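Local coordinates for protein cysteine hydrolase (Vibrio cholerae, PDB 6V98) that acts as a type VI secretion system effector, delivered against competing bacteria, and is probably a cysteine hydrolase related to the CA-clan peptidases, at residues A[97-100]-A[101-104]; A[120-123]-A[124-128]; A[132-135]-A[136-139]. All blocks are in the same frame, centred on the assembly; numbering follows the deposited sequence.

Contact 1: A[97-100]-A[101-104]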
# COMPACT_ATOMS: atom_id res chain seq x y z
N LEU A 97 -9.30 -11.32 3.65
CA LEU A 97 -10.40 -10.93 2.78
C LEU A 97 -11.19 -9.75 3.35
O LEU A 97 -11.64 -8.88 2.61
CB LEU A 97 -11.35 -12.11 2.55
CG LEU A 97 -11.07 -13.12 1.43
CD1 LEU A 97 -11.96 -14.35 1.61
CD2 LEU A 97 -11.28 -12.48 0.06
N LYS A 98 -11.38 -9.73 4.67
CA LYS A 98 -12.15 -8.65 5.28
C LYS A 98 -11.43 -7.32 5.11
O LYS A 98 -12.06 -6.30 4.81
CB LYS A 98 -12.39 -8.95 6.76
CG LYS A 98 -13.22 -7.91 7.47
CD LYS A 98 -13.50 -8.33 8.89
CE LYS A 98 -14.27 -7.26 9.62
NZ LYS A 98 -14.45 -7.62 11.04
N VAL A 99 -10.10 -7.32 5.27
CA VAL A 99 -9.31 -6.11 5.09
C VAL A 99 -9.29 -5.70 3.63
O VAL A 99 -9.34 -4.50 3.31
CB VAL A 99 -7.88 -6.33 5.62
CG1 VAL A 99 -6.96 -5.16 5.22
CG2 VAL A 99 -7.91 -6.51 7.13
N LEU A 100 -9.15 -6.66 2.71
CA LEU A 100 -9.06 -6.31 1.30
C LEU A 100 -10.36 -5.67 0.83
O LEU A 100 -10.35 -4.67 0.12
CB LEU A 100 -8.71 -7.54 0.47
CG LEU A 100 -7.29 -8.08 0.70
CD1 LEU A 100 -7.04 -9.36 -0.11
CD2 LEU A 100 -6.22 -7.01 0.37
N LYS A 101 -11.50 -6.24 1.24
CA LYS A 101 -12.78 -5.63 0.91
C LYS A 101 -12.87 -4.21 1.47
O LYS A 101 -13.37 -3.30 0.79
CB LYS A 101 -13.91 -6.49 1.45
CG LYS A 101 -15.25 -6.15 0.85
CD LYS A 101 -16.30 -7.16 1.27
CE LYS A 101 -17.29 -7.38 0.14
NZ LYS A 101 -18.27 -6.27 0.06
N GLU A 102 -12.44 -4.01 2.71
CA GLU A 102 -12.46 -2.67 3.30
C GLU A 102 -11.65 -1.70 2.46
O GLU A 102 -12.11 -0.60 2.12
CB GLU A 102 -11.93 -2.71 4.74
CG GLU A 102 -12.88 -3.40 5.74
CD GLU A 102 -12.24 -3.61 7.10
OE1 GLU A 102 -11.00 -3.59 7.17
OE2 GLU A 102 -12.97 -3.80 8.10
N VAL A 103 -10.43 -2.10 2.09
CA VAL A 103 -9.52 -1.21 1.38
C VAL A 103 -10.05 -0.91 -0.01
O VAL A 103 -9.99 0.24 -0.49
CB VAL A 103 -8.11 -1.85 1.36
CG1 VAL A 103 -7.22 -1.17 0.35
CG2 VAL A 103 -7.50 -1.78 2.76
N SER A 104 -10.60 -1.92 -0.68
CA SER A 104 -11.15 -1.71 -2.02
C SER A 104 -12.30 -0.71 -1.99
O SER A 104 -12.38 0.17 -2.86
CB SER A 104 -11.61 -3.04 -2.61
OG SER A 104 -12.20 -2.81 -3.87
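Lys98 and Glu102 sit one turn apart on the helix 93-107, an alpha helix that lies against the seven-stranded antiparallel sheet of this TseH-like protein, whose family is placed in peptidase clan CA. Their side chains slant across one another. The lysine is fully extended, with CG anti to its backbone N (chi1 -178°), and runs out past the carboxylate. Its CE comes to 4.0 Å from Glu102 OE2. The charged ends stay further apart, with Lys98 NZ 5.0 Å from Glu102 OE2, so any attraction is probably through space and modest. Glu102 OE2 is instead hydrogen-bonded to Ser82 OG, which ties the helix to a neighbouring loop. The base of the glutamate packs closely on the preceding turn, where its CG sits 3.2 Å from Lys98 O.

The buried side of the helix carries Val99, Leu100 and Val103. Val99 and Val103 meet through one methyl each, CG1 of Val99 and CG2 of Val103, 4.2 Å apart. Val99 and Leu100 also reach Ile48 of strand 44-50. Leu97 and Leu100 pack on Tyr192 and Leu199 of the strands 188-193 and 198-202, so this helix covers several strands at once. Ser104 turns its OG to Gly111 O, close to where the chain enters strand 113-120.

The backbone holds the pattern with four regular i to i+4 bonds. The shortest contact of Val103 CG2 is with the backbone: it lies 3.3 Å from Val99 O, the same oxygen that accepts the N-H of Val103 at 2.9 Å from its N.

Contact 2: A[120-123]-A[124-128]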
# COMPACT_ATOMS: atom_id res chain seq x y z
N GLY A 120 9.53 -9.38 6.65
CA GLY A 120 10.74 -8.99 7.34
C GLY A 120 10.39 -8.50 8.73
O GLY A 120 9.22 -8.48 9.13
N LYS A 121 11.43 -8.10 9.47
CA LYS A 121 11.24 -7.52 10.80
C LYS A 121 11.30 -6.01 10.64
O LYS A 121 12.39 -5.43 10.55
CB LYS A 121 12.30 -8.03 11.77
CG LYS A 121 12.26 -9.53 12.01
CD LYS A 121 10.97 -9.93 12.73
CE LYS A 121 10.88 -11.43 12.96
NZ LYS A 121 12.10 -12.18 12.58
N PHE A 122 10.13 -5.36 10.59
CA PHE A 122 10.14 -3.93 10.31
C PHE A 122 8.90 -3.18 10.78
O PHE A 122 8.74 -2.01 10.42
CB PHE A 122 10.33 -3.69 8.81
CG PHE A 122 9.42 -4.50 7.95
CD1 PHE A 122 8.04 -4.34 8.03
CD2 PHE A 122 9.93 -5.42 7.06
CE1 PHE A 122 7.19 -5.11 7.25
CE2 PHE A 122 9.08 -6.18 6.27
CZ PHE A 122 7.71 -6.02 6.36
N PHE A 123 8.02 -3.81 11.57
CA PHE A 123 6.74 -3.18 11.85
C PHE A 123 6.92 -1.80 12.48
O PHE A 123 6.31 -0.82 12.02
CB PHE A 123 5.87 -4.05 12.75
CG PHE A 123 4.54 -3.41 13.08
CD1 PHE A 123 3.45 -3.58 12.24
CD2 PHE A 123 4.40 -2.61 14.19
CE1 PHE A 123 2.23 -2.98 12.53
CE2 PHE A 123 3.19 -2.00 14.48
CZ PHE A 123 2.11 -2.19 13.65
N SER A 124 7.70 -1.69 13.56
CA SER A 124 7.79 -0.40 14.23
C SER A 124 8.48 0.63 13.35
O SER A 124 8.11 1.81 13.35
CB SER A 124 8.52 -0.54 15.58
OG SER A 124 9.89 -0.81 15.40
N GLU A 125 9.48 0.21 12.57
CA GLU A 125 10.15 1.14 11.67
C GLU A 125 9.23 1.62 10.56
O GLU A 125 9.25 2.79 10.18
CB GLU A 125 11.39 0.50 11.08
CG GLU A 125 12.50 0.22 12.10
CD GLU A 125 12.37 -1.11 12.80
OE1 GLU A 125 13.27 -1.44 13.61
OE2 GLU A 125 11.37 -1.83 12.56
N ALA A 126 8.42 0.71 10.00
CA ALA A 126 7.49 1.10 8.95
C ALA A 126 6.41 2.03 9.50
O ALA A 126 6.06 3.03 8.86
CB ALA A 126 6.85 -0.14 8.33
N ASP A 127 5.87 1.69 10.67
CA ASP A 127 4.86 2.54 11.29
C ASP A 127 5.42 3.93 11.57
O ASP A 127 4.76 4.94 11.31
CB ASP A 127 4.35 1.89 12.58
CG ASP A 127 3.10 2.54 13.10
OD1 ASP A 127 2.06 2.45 12.42
OD2 ASP A 127 3.16 3.15 14.19
N SER A 128 6.64 3.99 12.08
CA SER A 128 7.28 5.28 12.34
C SER A 128 7.51 6.07 11.05
O SER A 128 7.32 7.29 11.02
CB SER A 128 8.61 5.05 13.07
OG SER A 128 9.23 6.30 13.34
O HOH W 1 13.95 -4.19 13.36
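Phe122 O and Phe123 O accept the backbone N-H groups of Ala126 and Asp127, and these are the direct hydrogen bonds across the contact. The first is short, 2.8 Å from Ala126 N to Phe122 O, and nearly linear at the carbonyl, with a C=O...N angle of 172°. The second spans 2.9 Å from Asp127 N to Phe123 O.

Apolar packing is slight within the contact. Phe122 CD1 lies 4.4 Å from Ala126 CB, and the methyl approaches the ring at a slant. One face of the Phe122 ring has Gly120 O above it, towards the rim. Both Phe122 and Ala126 also touch Leu49 of strand 44-50 and Met163. The Phe123 side chain has CG anti to the backbone N (chi1 179°), beside its own carbonyl carbon, which lays the ring next to Ser124, with CD2 3.5 Å from Ser124 N. The ring also touches Leu49 and Asn51.

This is the start of the helix 123-134, a short loop after strand 113-120, and Phe122 is its N-cap residue. The side chain at this position is apolar. Asp5 OD2 accepts hydrogen bonds from Phe122 N and from Phe123 N, the latter on the first residue of the helix.

Polar contacts gather round Glu125. Its chain bends at chi2 (87°) and folds back toward the N-cap residue, bringing OE2 to 3.3 Å from Phe122 CA. The other oxygen, OE1, takes a proton from a water at 2.8 Å, and that water also makes a weak bond to Lys121 O. Lys121 NZ forms a salt bridge with Asp4, and Asp127 OD2 one with Arg131 NE.

Contact 3: A[132-135]-A[136-139]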
# COMPACT_ATOMS: atom_id res chain seq x y z
N GLY A 132 5.76 9.51 10.13
CA GLY A 132 6.65 10.62 9.83
C GLY A 132 6.31 11.30 8.51
O GLY A 132 6.31 12.53 8.42
N LYS A 133 5.99 10.52 7.49
CA LYS A 133 5.59 11.11 6.22
C LYS A 133 4.25 11.82 6.36
O LYS A 133 4.04 12.89 5.78
CB LYS A 133 5.53 10.04 5.14
CG LYS A 133 6.88 9.51 4.69
CD LYS A 133 7.85 10.64 4.36
CE LYS A 133 9.06 10.13 3.60
NZ LYS A 133 10.24 11.03 3.80
N MET A 134 3.33 11.26 7.15
CA MET A 134 2.07 11.96 7.37
C MET A 134 2.28 13.28 8.10
O MET A 134 1.58 14.26 7.81
CB MET A 134 1.08 11.08 8.12
CG MET A 134 -0.33 11.64 8.06
SD MET A 134 -1.57 10.36 8.22
CE MET A 134 -1.10 9.72 9.83
N ASP A 135 3.26 13.34 9.01
CA ASP A 135 3.58 14.59 9.69
C ASP A 135 4.03 15.69 8.73
O ASP A 135 4.04 16.87 9.12
CB ASP A 135 4.68 14.38 10.74
CG ASP A 135 4.20 13.60 11.95
OD1 ASP A 135 2.97 13.46 12.11
OD2 ASP A 135 5.05 13.13 12.74
N LEU A 136 4.40 15.35 7.51
CA LEU A 136 4.82 16.34 6.52
C LEU A 136 3.66 16.94 5.73
O LEU A 136 3.90 17.80 4.87
CB LEU A 136 5.83 15.73 5.55
CG LEU A 136 7.17 15.33 6.16
CD1 LEU A 136 8.01 14.61 5.10
CD2 LEU A 136 7.90 16.57 6.69
N ASN A 137 2.42 16.51 5.98
CA ASN A 137 1.32 16.92 5.11
C ASN A 137 1.15 18.43 5.06
O ASN A 137 0.76 18.97 4.01
CB ASN A 137 0.01 16.27 5.57
CG ASN A 137 -0.20 14.87 4.99
OD1 ASN A 137 0.55 14.41 4.14
ND2 ASN A 137 -1.27 14.21 5.44
N ASN A 138 1.41 19.12 6.17
CA ASN A 138 1.29 20.57 6.23
C ASN A 138 2.63 21.29 6.14
O ASN A 138 2.69 22.50 6.35
CB ASN A 138 0.60 21.00 7.53
CG ASN A 138 -0.68 20.25 7.82
OD1 ASN A 138 -1.38 19.82 6.90
ND2 ASN A 138 -1.02 20.12 9.10
N SER A 139 3.68 20.58 5.82
CA SER A 139 4.99 21.23 5.86
C SER A 139 5.21 22.06 4.60
O SER A 139 4.90 21.62 3.49
CB SER A 139 6.11 20.20 5.99
OG SER A 139 7.36 20.80 5.67
O HOH W 2 3.28 14.20 3.53
O HOH W 3 2.35 18.60 9.15
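Gly132 O meets the side chain of Leu136, 3.7 Å from Leu136 CG. Next in sequence, Lys133 meets the same leucine in two ways. Its side chain runs alongside that of Leu136, both pointing the same way, and its CD touches Leu136 CD1 at 4.0 Å. The bend at chi2 (-50°) turns the aliphatic part of the lysine to this position. Lys133 O accepts Leu136 N at 3.0 Å, with the donor well above the carbonyl plane. A water donates to the same oxygen and also to Asn137 OD1, bridging the two residues.

Met134 O is the acceptor for Asn137 N, again 3.0 Å away and out of the carbonyl plane. The bond closes a type I beta turn from Met134 to Asn137. It is an i to i+3 bond, like the one before it, near the C-terminal end of the helix 123-134. A second type I turn follows from Leu136 to Ser139, closed by Ser139 N to Leu136 O. The side chains of Met134 and Asn137 pass at a slant, with Met134 CG 3.8 Å from Asn137 ND2. That nitrogen is hydrogen-bonded to Val76 O on the edge strand 75-78, which Met134 also touches.

Asp135 takes the second position of the Met134 to Asn137 turn. Beyond it, a second water accepts a bond from Asn138 N.

How the contacts relate
Contact 1 is the most deeply placed of the three: half of its residues are buried, and its helix 93-107 lies on the sheet. Contact 2 is mixed, with a buried phenylalanine and alanine beside charged residues at the surface. Contact 3 is a surface contact with no buried residue. Contacts 2 and 3 share the helix 123-134, contact 2 at its start and contact 3 near its end, among turns, with centres about 18 Å apart. Contact 1 is separate, about 22 Å from contact 2 between centres. Regular i to i+4 bonds run through contacts 1 and 2. Contact 3 has i to i+3 bonds, and waters join in contacts 2 and 3.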